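Local coordinates for protein phosphatase (PDB 1T71) that probably hydrolyses phosphate esters, possibly 2',3'-cyclic nucleotides, at a centre of two iron ions, at residues 7-11 / 243-247; 153-159 / 177-183; 185-190 / 201-206. All blocks are in the same frame, centred on the assembly; numbering follows the deposited sequence.

Interaction 1 of 3, residues 7-11 / 243-247; sequences FIFLG and LNGVF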
loop_
_atom_site.group_PDB
_atom_site.type_symbol
_atom_site.label_atom_id
_atom_site.label_comp_id
_atom_site.label_asym_id
_atom_site.label_seq_id
_atom_site.Cartn_x
_atom_site.Cartn_y
_atom_site.Cartn_z
ATOM N N PHE A 7 9.520 -9.659 -6.930
ATOM C CA PHE A 7 8.333 -9.237 -6.189
ATOM C C PHE A 7 7.376 -8.382 -6.997
ATOM O O PHE A 7 7.741 -7.803 -8.020
ATOM C CB PHE A 7 8.698 -8.390 -4.964
ATOM C CG PHE A 7 9.671 -9.024 -4.021
ATOM C CD1 PHE A 7 11.027 -9.071 -4.327
ATOM C CD2 PHE A 7 9.243 -9.493 -2.783
ATOM C CE1 PHE A 7 11.949 -9.565 -3.407
ATOM C CE2 PHE A 7 10.152 -9.988 -1.855
ATOM C CZ PHE A 7 11.514 -10.024 -2.167
ATOM N N ILE A 8 6.150 -8.288 -6.492
ATOM C CA ILE A 8 5.107 -7.451 -7.071
ATOM C C ILE A 8 4.429 -6.780 -5.881
ATOM O O ILE A 8 3.924 -7.463 -4.989
ATOM C CB ILE A 8 4.043 -8.266 -7.843
ATOM C CG1 ILE A 8 4.566 -8.636 -9.231
ATOM C CG2 ILE A 8 2.752 -7.445 -7.971
ATOM C CD1 ILE A 8 3.572 -9.450 -10.063
ATOM N N PHE A 9 4.444 -5.449 -5.854
ATOM C CA PHE A 9 3.815 -4.699 -4.770
ATOM C C PHE A 9 2.677 -3.851 -5.343
ATOM O O PHE A 9 2.899 -3.022 -6.225
ATOM C CB PHE A 9 4.845 -3.798 -4.074
ATOM C CG PHE A 9 4.295 -3.063 -2.884
ATOM C CD1 PHE A 9 3.420 -1.997 -3.049
ATOM C CD2 PHE A 9 4.604 -3.481 -1.593
ATOM C CE1 PHE A 9 2.850 -1.356 -1.942
ATOM C CE2 PHE A 9 4.042 -2.851 -0.483
ATOM C CZ PHE A 9 3.162 -1.788 -0.658
ATOM N N LEU A 10 1.461 -4.064 -4.844
ATOM C CA LEU A 10 0.294 -3.322 -5.323
ATOM C C LEU A 10 -0.172 -2.296 -4.292
ATOM O O LEU A 10 -0.161 -2.567 -3.087
ATOM C CB LEU A 10 -0.856 -4.286 -5.643
ATOM C CG LEU A 10 -0.557 -5.436 -6.615
ATOM C CD1 LEU A 10 -1.861 -6.108 -7.028
ATOM C CD2 LEU A 10 0.161 -4.915 -7.841
ATOM N N GLY A 11 -0.587 -1.129 -4.778
ATOM C CA GLY A 11 -1.039 -0.060 -3.901
ATOM C C GLY A 11 -2.426 -0.258 -3.313
ATOM O O GLY A 11 -3.145 -1.185 -3.681
ATOM N N LEU A 243 -5.482 -0.488 -11.573
ATOM C CA LEU A 243 -4.550 -1.310 -10.824
ATOM C C LEU A 243 -3.196 -0.626 -10.949
ATOM O O LEU A 243 -2.749 -0.333 -12.057
ATOM C CB LEU A 243 -4.492 -2.715 -11.434
ATOM C CG LEU A 243 -3.490 -3.762 -10.933
ATOM C CD1 LEU A 243 -2.065 -3.304 -11.163
ATOM C CD2 LEU A 243 -3.728 -4.028 -9.477
ATOM N N ASN A 244 -2.551 -0.374 -9.815
ATOM C CA ASN A 244 -1.250 0.276 -9.805
ATOM C C ASN A 244 -0.301 -0.450 -8.866
ATOM O O ASN A 244 -0.654 -0.784 -7.733
ATOM C CB ASN A 244 -1.403 1.730 -9.372
ATOM C CG ASN A 244 -2.143 2.562 -10.397
ATOM O OD1 ASN A 244 -1.557 3.020 -11.378
ATOM N ND2 ASN A 244 -3.443 2.749 -10.188
ATOM N N GLY A 245 0.912 -0.703 -9.340
ATOM C CA GLY A 245 1.866 -1.402 -8.510
ATOM C C GLY A 245 3.287 -1.266 -8.997
ATOM O O GLY A 245 3.583 -0.508 -9.927
ATOM N N VAL A 246 4.173 -2.006 -8.350
ATOM C CA VAL A 246 5.575 -1.990 -8.699
ATOM C C VAL A 246 6.152 -3.397 -8.709
ATOM O O VAL A 246 5.931 -4.179 -7.774
ATOM C CB VAL A 246 6.388 -1.163 -7.689
ATOM C CG1 VAL A 246 7.881 -1.322 -7.966
ATOM C CG2 VAL A 246 5.977 0.295 -7.761
ATOM N N PHE A 247 6.866 -3.722 -9.780
ATOM C CA PHE A 247 7.543 -5.003 -9.872
ATOM C C PHE A 247 9.010 -4.706 -9.602
ATOM O O PHE A 247 9.544 -3.726 -10.117
ATOM C CB PHE A 247 7.420 -5.618 -11.266
ATOM C CG PHE A 247 8.543 -6.569 -11.601
ATOM C CD1 PHE A 247 9.669 -6.122 -12.291
ATOM C CD2 PHE A 247 8.510 -7.886 -11.161
ATOM C CE1 PHE A 247 10.755 -6.981 -12.530
ATOM C CE2 PHE A 247 9.586 -8.752 -11.393
ATOM C CZ PHE A 247 10.712 -8.297 -12.077
#

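Interaction 2 of 3, residues 153-159 / 177-183; sequences HIVDFHA and TTIFGTH. With FE (Fe (III) ion), chain C.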
loop_
_atom_site.group_PDB
_atom_site.type_symbol
_atom_site.label_atom_id
_atom_site.label_comp_id
_atom_site.label_asym_id
_atom_site.label_seq_id
_atom_site.Cartn_x
_atom_site.Cartn_y
_atom_site.Cartn_z
ATOM N N HIS A 153 14.827 -5.739 3.260
ATOM C CA HIS A 153 13.911 -4.992 4.110
ATOM C C HIS A 153 13.007 -4.177 3.200
ATOM O O HIS A 153 13.469 -3.250 2.534
ATOM C CB HIS A 153 14.700 -4.063 5.035
ATOM C CG HIS A 153 13.944 -3.629 6.251
ATOM N ND1 HIS A 153 12.567 -3.678 6.334
ATOM C CD2 HIS A 153 14.371 -3.110 7.426
ATOM C CE1 HIS A 153 12.182 -3.209 7.506
ATOM N NE2 HIS A 153 13.256 -2.857 8.189
ATOM N N ILE A 154 11.728 -4.544 3.165
ATOM C CA ILE A 154 10.733 -3.870 2.334
ATOM C C ILE A 154 9.892 -2.939 3.201
ATOM O O ILE A 154 9.277 -3.373 4.175
ATOM C CB ILE A 154 9.820 -4.911 1.640
ATOM C CG1 ILE A 154 10.657 -5.752 0.667
ATOM C CG2 ILE A 154 8.678 -4.220 0.906
ATOM C CD1 ILE A 154 9.904 -6.918 0.045
ATOM N N VAL A 155 9.866 -1.658 2.849
ATOM C CA VAL A 155 9.113 -0.682 3.631
ATOM C C VAL A 155 7.972 0.018 2.894
ATOM O O VAL A 155 8.161 0.571 1.810
ATOM C CB VAL A 155 10.044 0.420 4.185
ATOM C CG1 VAL A 155 9.235 1.431 4.991
ATOM C CG2 VAL A 155 11.140 -0.198 5.038
ATOM N N ASP A 156 6.789 -0.015 3.498
ATOM C CA ASP A 156 5.619 0.660 2.945
ATOM C C ASP A 156 5.400 1.869 3.856
ATOM O O ASP A 156 4.932 1.722 4.988
ATOM C CB ASP A 156 4.386 -0.257 2.972
ATOM C CG ASP A 156 3.099 0.472 2.578
ATOM O OD1 ASP A 156 2.045 -0.184 2.392
ATOM O OD2 ASP A 156 3.136 1.712 2.460
ATOM N N PHE A 157 5.765 3.054 3.366
ATOM C CA PHE A 157 5.623 4.292 4.136
ATOM C C PHE A 157 4.313 4.957 3.739
ATOM O O PHE A 157 4.206 5.557 2.670
ATOM C CB PHE A 157 6.799 5.233 3.847
ATOM C CG PHE A 157 6.898 6.410 4.787
ATOM C CD1 PHE A 157 7.369 7.641 4.331
ATOM C CD2 PHE A 157 6.523 6.293 6.125
ATOM C CE1 PHE A 157 7.459 8.742 5.194
ATOM C CE2 PHE A 157 6.609 7.384 6.998
ATOM C CZ PHE A 157 7.077 8.612 6.532
ATOM N N HIS A 158 3.319 4.840 4.609
ATOM C CA HIS A 158 1.999 5.400 4.357
ATOM C C HIS A 158 1.984 6.854 4.812
ATOM O O HIS A 158 1.714 7.143 5.980
ATOM C CB HIS A 158 0.952 4.582 5.123
ATOM C CG HIS A 158 -0.389 4.558 4.467
ATOM N ND1 HIS A 158 -1.485 5.207 4.994
ATOM C CD2 HIS A 158 -0.807 3.984 3.314
ATOM C CE1 HIS A 158 -2.520 5.031 4.193
ATOM N NE2 HIS A 158 -2.136 4.294 3.167
ATOM N N ALA A 159 2.273 7.765 3.886
ATOM C CA ALA A 159 2.336 9.188 4.209
ATOM C C ALA A 159 1.626 10.067 3.189
ATOM O O ALA A 159 1.391 9.659 2.044
ATOM C CB ALA A 159 3.790 9.621 4.347
ATOM N N THR A 177 15.956 -2.194 1.487
ATOM C CA THR A 177 15.812 -2.665 0.115
ATOM C C THR A 177 14.864 -1.773 -0.683
ATOM O O THR A 177 15.202 -1.331 -1.777
ATOM C CB THR A 177 15.278 -4.112 0.071
ATOM O OG1 THR A 177 16.074 -4.943 0.924
ATOM C CG2 THR A 177 15.333 -4.655 -1.351
ATOM N N THR A 178 13.672 -1.517 -0.146
ATOM C CA THR A 178 12.716 -0.663 -0.848
ATOM C C THR A 178 12.000 0.310 0.075
ATOM O O THR A 178 11.759 0.025 1.248
ATOM C CB THR A 178 11.626 -1.478 -1.600
ATOM O OG1 THR A 178 10.688 -2.013 -0.660
ATOM C CG2 THR A 178 12.246 -2.623 -2.375
ATOM N N ILE A 179 11.677 1.469 -0.482
ATOM C CA ILE A 179 10.955 2.519 0.213
ATOM C C ILE A 179 9.795 2.859 -0.722
ATOM O O ILE A 179 9.970 3.628 -1.671
ATOM C CB ILE A 179 11.818 3.784 0.380
ATOM C CG1 ILE A 179 13.062 3.484 1.223
ATOM C CG2 ILE A 179 10.993 4.895 1.006
ATOM C CD1 ILE A 179 12.767 3.204 2.675
ATOM N N PHE A 180 8.627 2.270 -0.479
ATOM C CA PHE A 180 7.460 2.539 -1.320
ATOM C C PHE A 180 6.432 3.376 -0.575
ATOM O O PHE A 180 5.951 2.975 0.489
ATOM C CB PHE A 180 6.785 1.238 -1.778
ATOM C CG PHE A 180 7.627 0.383 -2.691
ATOM C CD1 PHE A 180 8.583 0.951 -3.532
ATOM C CD2 PHE A 180 7.417 -0.994 -2.754
ATOM C CE1 PHE A 180 9.315 0.161 -4.422
ATOM C CE2 PHE A 180 8.144 -1.794 -3.642
ATOM C CZ PHE A 180 9.092 -1.215 -4.476
ATOM N N GLY A 181 6.100 4.539 -1.125
ATOM C CA GLY A 181 5.106 5.387 -0.496
ATOM C C GLY A 181 3.696 5.001 -0.931
ATOM O O GLY A 181 3.488 4.536 -2.053
ATOM N N THR A 182 2.731 5.175 -0.034
ATOM C CA THR A 182 1.323 4.875 -0.306
ATOM C C THR A 182 0.473 5.912 0.425
ATOM O O THR A 182 1.012 6.724 1.181
ATOM C CB THR A 182 0.918 3.460 0.201
ATOM O OG1 THR A 182 1.303 3.303 1.577
ATOM C CG2 THR A 182 1.582 2.376 -0.637
ATOM N N HIS A 183 -0.839 5.893 0.168
ATOM C CA HIS A 183 -1.821 6.788 0.804
ATOM C C HIS A 183 -2.448 7.881 -0.065
ATOM O O HIS A 183 -3.595 8.250 0.179
ATOM C CB HIS A 183 -1.245 7.428 2.085
ATOM C CG HIS A 183 -2.177 8.385 2.769
ATOM N ND1 HIS A 183 -3.310 7.977 3.442
ATOM C CD2 HIS A 183 -2.145 9.736 2.876
ATOM C CE1 HIS A 183 -3.937 9.032 3.933
ATOM N NE2 HIS A 183 -3.252 10.112 3.602
HETATM FE FE FE C . -4.491 6.125 3.648
#

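Interaction 3 of 3, residues 185-190 / 201-206; sequences HVPSAD and ITDVGM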
loop_
_atom_site.group_PDB
_atom_site.type_symbol
_atom_site.label_atom_id
_atom_site.label_comp_id
_atom_site.label_asym_id
_atom_site.label_seq_id
_atom_site.Cartn_x
_atom_site.Cartn_y
_atom_site.Cartn_z
ATOM N N HIS A 185 -3.245 7.634 -3.295
ATOM C CA HIS A 185 -4.088 7.025 -4.334
ATOM C C HIS A 185 -3.809 7.463 -5.772
ATOM O O HIS A 185 -4.663 7.303 -6.648
ATOM C CB HIS A 185 -5.565 7.296 -4.045
ATOM C CG HIS A 185 -6.103 6.569 -2.854
ATOM N ND1 HIS A 185 -5.295 5.936 -1.933
ATOM C CD2 HIS A 185 -7.375 6.391 -2.420
ATOM C CE1 HIS A 185 -6.045 5.398 -0.991
ATOM N NE2 HIS A 185 -7.310 5.661 -1.260
ATOM N N VAL A 186 -2.635 8.033 -6.008
ATOM C CA VAL A 186 -2.250 8.476 -7.341
ATOM C C VAL A 186 -0.801 8.062 -7.524
ATOM O O VAL A 186 0.071 8.488 -6.773
ATOM C CB VAL A 186 -2.363 10.015 -7.486
ATOM C CG1 VAL A 186 -1.726 10.470 -8.799
ATOM C CG2 VAL A 186 -3.840 10.436 -7.433
ATOM N N PRO A 187 -0.522 7.216 -8.523
ATOM C CA PRO A 187 0.865 6.796 -8.723
ATOM C C PRO A 187 1.749 7.949 -9.194
ATOM O O PRO A 187 1.293 8.831 -9.920
ATOM C CB PRO A 187 0.740 5.694 -9.770
ATOM C CG PRO A 187 -0.381 6.197 -10.630
ATOM C CD PRO A 187 -1.389 6.744 -9.617
ATOM N N SER A 188 3.004 7.955 -8.756
ATOM C CA SER A 188 3.941 8.992 -9.173
ATOM C C SER A 188 4.809 8.356 -10.254
ATOM O O SER A 188 4.916 7.131 -10.313
ATOM C CB SER A 188 4.807 9.456 -7.994
ATOM O OG SER A 188 5.476 8.368 -7.380
ATOM N N ALA A 189 5.405 9.176 -11.115
ATOM C CA ALA A 189 6.255 8.668 -12.198
ATOM C C ALA A 189 7.705 8.657 -11.706
ATOM O O ALA A 189 8.656 8.736 -12.486
ATOM C CB ALA A 189 6.111 9.562 -13.441
ATOM N N ASP A 190 7.815 8.518 -10.388
ATOM C CA ASP A 190 9.036 8.519 -9.578
ATOM C C ASP A 190 9.900 7.253 -9.533
ATOM O O ASP A 190 11.075 7.322 -9.188
ATOM C CB ASP A 190 8.613 8.814 -8.131
ATOM C CG ASP A 190 9.168 10.097 -7.614
ATOM O OD1 ASP A 190 9.319 11.040 -8.412
ATOM O OD2 ASP A 190 9.442 10.175 -6.405
ATOM N N ILE A 201 9.788 5.038 -4.755
ATOM C CA ILE A 201 8.684 5.633 -5.497
ATOM C C ILE A 201 7.870 6.436 -4.481
ATOM O O ILE A 201 7.534 5.938 -3.402
ATOM C CB ILE A 201 7.801 4.567 -6.214
ATOM C CG1 ILE A 201 6.801 5.272 -7.134
ATOM C CG2 ILE A 201 7.084 3.693 -5.206
ATOM C CD1 ILE A 201 5.936 4.324 -7.963
ATOM N N THR A 202 7.578 7.690 -4.812
ATOM C CA THR A 202 6.834 8.554 -3.904
ATOM C C THR A 202 5.477 7.961 -3.543
ATOM O O THR A 202 5.075 8.007 -2.383
ATOM C CB THR A 202 6.669 9.969 -4.498
ATOM O OG1 THR A 202 7.965 10.567 -4.628
ATOM C CG2 THR A 202 5.819 10.848 -3.579
ATOM N N ASP A 203 4.778 7.409 -4.532
ATOM C CA ASP A 203 3.490 6.766 -4.280
ATOM C C ASP A 203 3.177 5.691 -5.323
ATOM O O ASP A 203 3.197 5.947 -6.529
ATOM C CB ASP A 203 2.347 7.794 -4.232
ATOM C CG ASP A 203 1.150 7.289 -3.431
ATOM O OD1 ASP A 203 0.599 6.215 -3.784
ATOM O OD2 ASP A 203 0.769 7.956 -2.439
ATOM N N VAL A 204 2.890 4.483 -4.847
ATOM C CA VAL A 204 2.573 3.369 -5.733
ATOM C C VAL A 204 1.239 3.579 -6.448
ATOM O O VAL A 204 1.055 3.169 -7.594
ATOM C CB VAL A 204 2.495 2.044 -4.947
ATOM C CG1 VAL A 204 2.080 0.901 -5.881
ATOM C CG2 VAL A 204 3.836 1.750 -4.299
ATOM N N GLY A 205 0.305 4.229 -5.774
ATOM C CA GLY A 205 -0.997 4.436 -6.380
ATOM C C GLY A 205 -2.032 3.550 -5.715
ATOM O O GLY A 205 -1.761 2.929 -4.687
ATOM N N MET A 206 -3.206 3.466 -6.325
ATOM C CA MET A 206 -4.314 2.693 -5.778
ATOM C C MET A 206 -4.847 1.600 -6.708
ATOM O O MET A 206 -4.708 1.676 -7.934
ATOM C CB MET A 206 -5.452 3.668 -5.432
ATOM C CG MET A 206 -6.820 3.051 -5.186
ATOM S SD MET A 206 -8.151 4.295 -5.034
ATOM C CE MET A 206 -8.227 4.900 -6.706
HETATM O O HOH W 1 -1.614 5.264 -2.462
HETATM O O HOH W 2 -4.168 5.164 -8.368
#

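Interaction 1 of 3, residues 7-11 / 243-247
An antiparallel strand pairing within one of the two main sheets of the calcineurin-like phosphoesterase fold brings F9 opposite V246. The short strand axes pass 4.5 Å apart, with N-to-C directions 148° apart. F9 and V246 form a hydrogen-bonded pair: F9 N reaches V246 O and V246 N reaches F9 O, both at 2.7 Å. A third bond, from G11 N to N244 O (3.0 Å), continues the ladder just past the end of strand 6-10, so the residue preceding the iron ligand D12 is still tied to strand 241-249.

On the face carrying I8, L10 and F247, L10 CD1 meets L243 CD2 at 3.7 Å, the two leucine ends crossing at a slant. The other branch, L10 CD2, rests over the backbone of G245, 4.0 Å from its CA. With CG anti to its backbone N (chi1 155°), F247 turns its ring so that CD2 comes 3.2 Å from F7 O, while I8 CG1 lies at the ring edge.

Strand 37-41 borders strand 6-10 on its other side, and strand 259-267 borders 241-249. From the F9 and V246 face, the F9 ring reaches the other sheet, meeting F180 edge-to-face.

Interaction 2 of 3, residues 153-159 / 177-183
H183 and H158 meet with their side chains nearly at right angles. H183 CB stands over the centre of the H158 imidazole, 3.4 Å from the ring centroid and 11° off the ring normal, a CH-pi contact. Beyond it the H183 ring turns its edge toward the face of H158, an offset edge-to-face pair with planes at 69° and centroids 4.7 Å apart. The extended first torsion of H183 (chi1 178°) carries the ring past H158 and lets H183 ND1 bind the iron at 2.2 Å; E43 and N71 also bind this ion. H158 is likewise a ligand of this ion, but the modelled ring places carbon CE1 nearest the metal, so the atom making that bond is doubtful. As modelled, H158 NE2 is hydrogen-bonded to D12 OD2, which depends on the same ring placement.

These histidines sit at the C-terminal ends of two parallel strands of a beta-alpha-beta unit, 152-158 and 178-182, connected through helix 162-172. The strand register is regular. V155 is bonded through both its N-H and its C=O, V155 N to T178 O at 3.0 Å and F180 N to V155 O at 2.9 Å, and F157 does the same with F180 O and T182 N.

On the face carrying D156 and H158, the T182 side chain crosses that of D156 at about a right angle. T182 OG1 donates to D156 OD2, although the place of this hydroxyl is less sure. D156 OD1 is hydrogen-bonded to T68 OG1 and N41 ND2, which probably help to hold the carboxylate's rotation. Further back, I154 and T178 lie side by side, with I154 CG2 3.4 Å from T178 OG1. On the reverse face V155 CB packs against I179 CD1, and the F157 ring stacks with F168 of helix 162-172.

Interaction 3 of 3, residues 185-190 / 201-206
Direct hydrogen bonds join S188 to D203 twice. S188 N donates to D203 O at 3.0 Å, lying in the carbonyl plane, and D203 N donates to S188 OG at 3.1 Å. The hydroxyl can receive that N-H because S188 OG sits between its own backbone N and carbonyl carbon (chi1 55°), turned in toward segment 201-206. Farther along, T202 OG1 and D190 OD2 are modelled only 2.3 Å apart; a hydrogen bond is likely there, but its length is doubtful.

Water supplies the next links. One molecule accepts from H185 N and probably donates to D203 OD1 (2.7 Å from the water O). Another spans H185 O and M206 N. The carboxylate of D203 also closes an Asx turn: D203 OD1 accepts from G205 N at 2.8 Å through its anti lone pair. Its other oxygen, OD2, is hydrogen-bonded to T184 OG1.

Van der Waals and sulfur-aromatic contacts make a third group. M206 CG lies over one face of the H185 imidazole, toward the rim. The chain then bends at chi3 (69°), bringing M206 SD obliquely against the ring, 3.4 Å from H185 CD2. P187 CB touches V204 O at 3.3 Å, and S188 OG lies against I201 CG1.

H185 is a ligand of one of the two irons. The water bridges hold this residue's backbone on both its N and O sides while M206 packs on its ring. Together with D203, these second-shell contacts probably help position the metal ligand.

Overall arrangement
The three contacts form a compact cluster, their centres 10 to 12 Å apart. Interaction 1 lies in one six-stranded mixed sheet and interaction 2 in the other; F7, F9 and V246 pack against I154, D156 and F180 between them. Interaction 3 borders both, through N244 on one side and backbone bonds of G181 to I201 and V204 on the other. Along the chain, segment 7-11 comes first and 243-247 last; interaction 2 and then interaction 3 fall between. Each contact runs close to the two-iron centre, at G11 next to D12, at H158 and H183, and at H185, so metal ligands from distant parts of the sequence converge near the C-terminal ends of strands, at one edge of the stacked sheets.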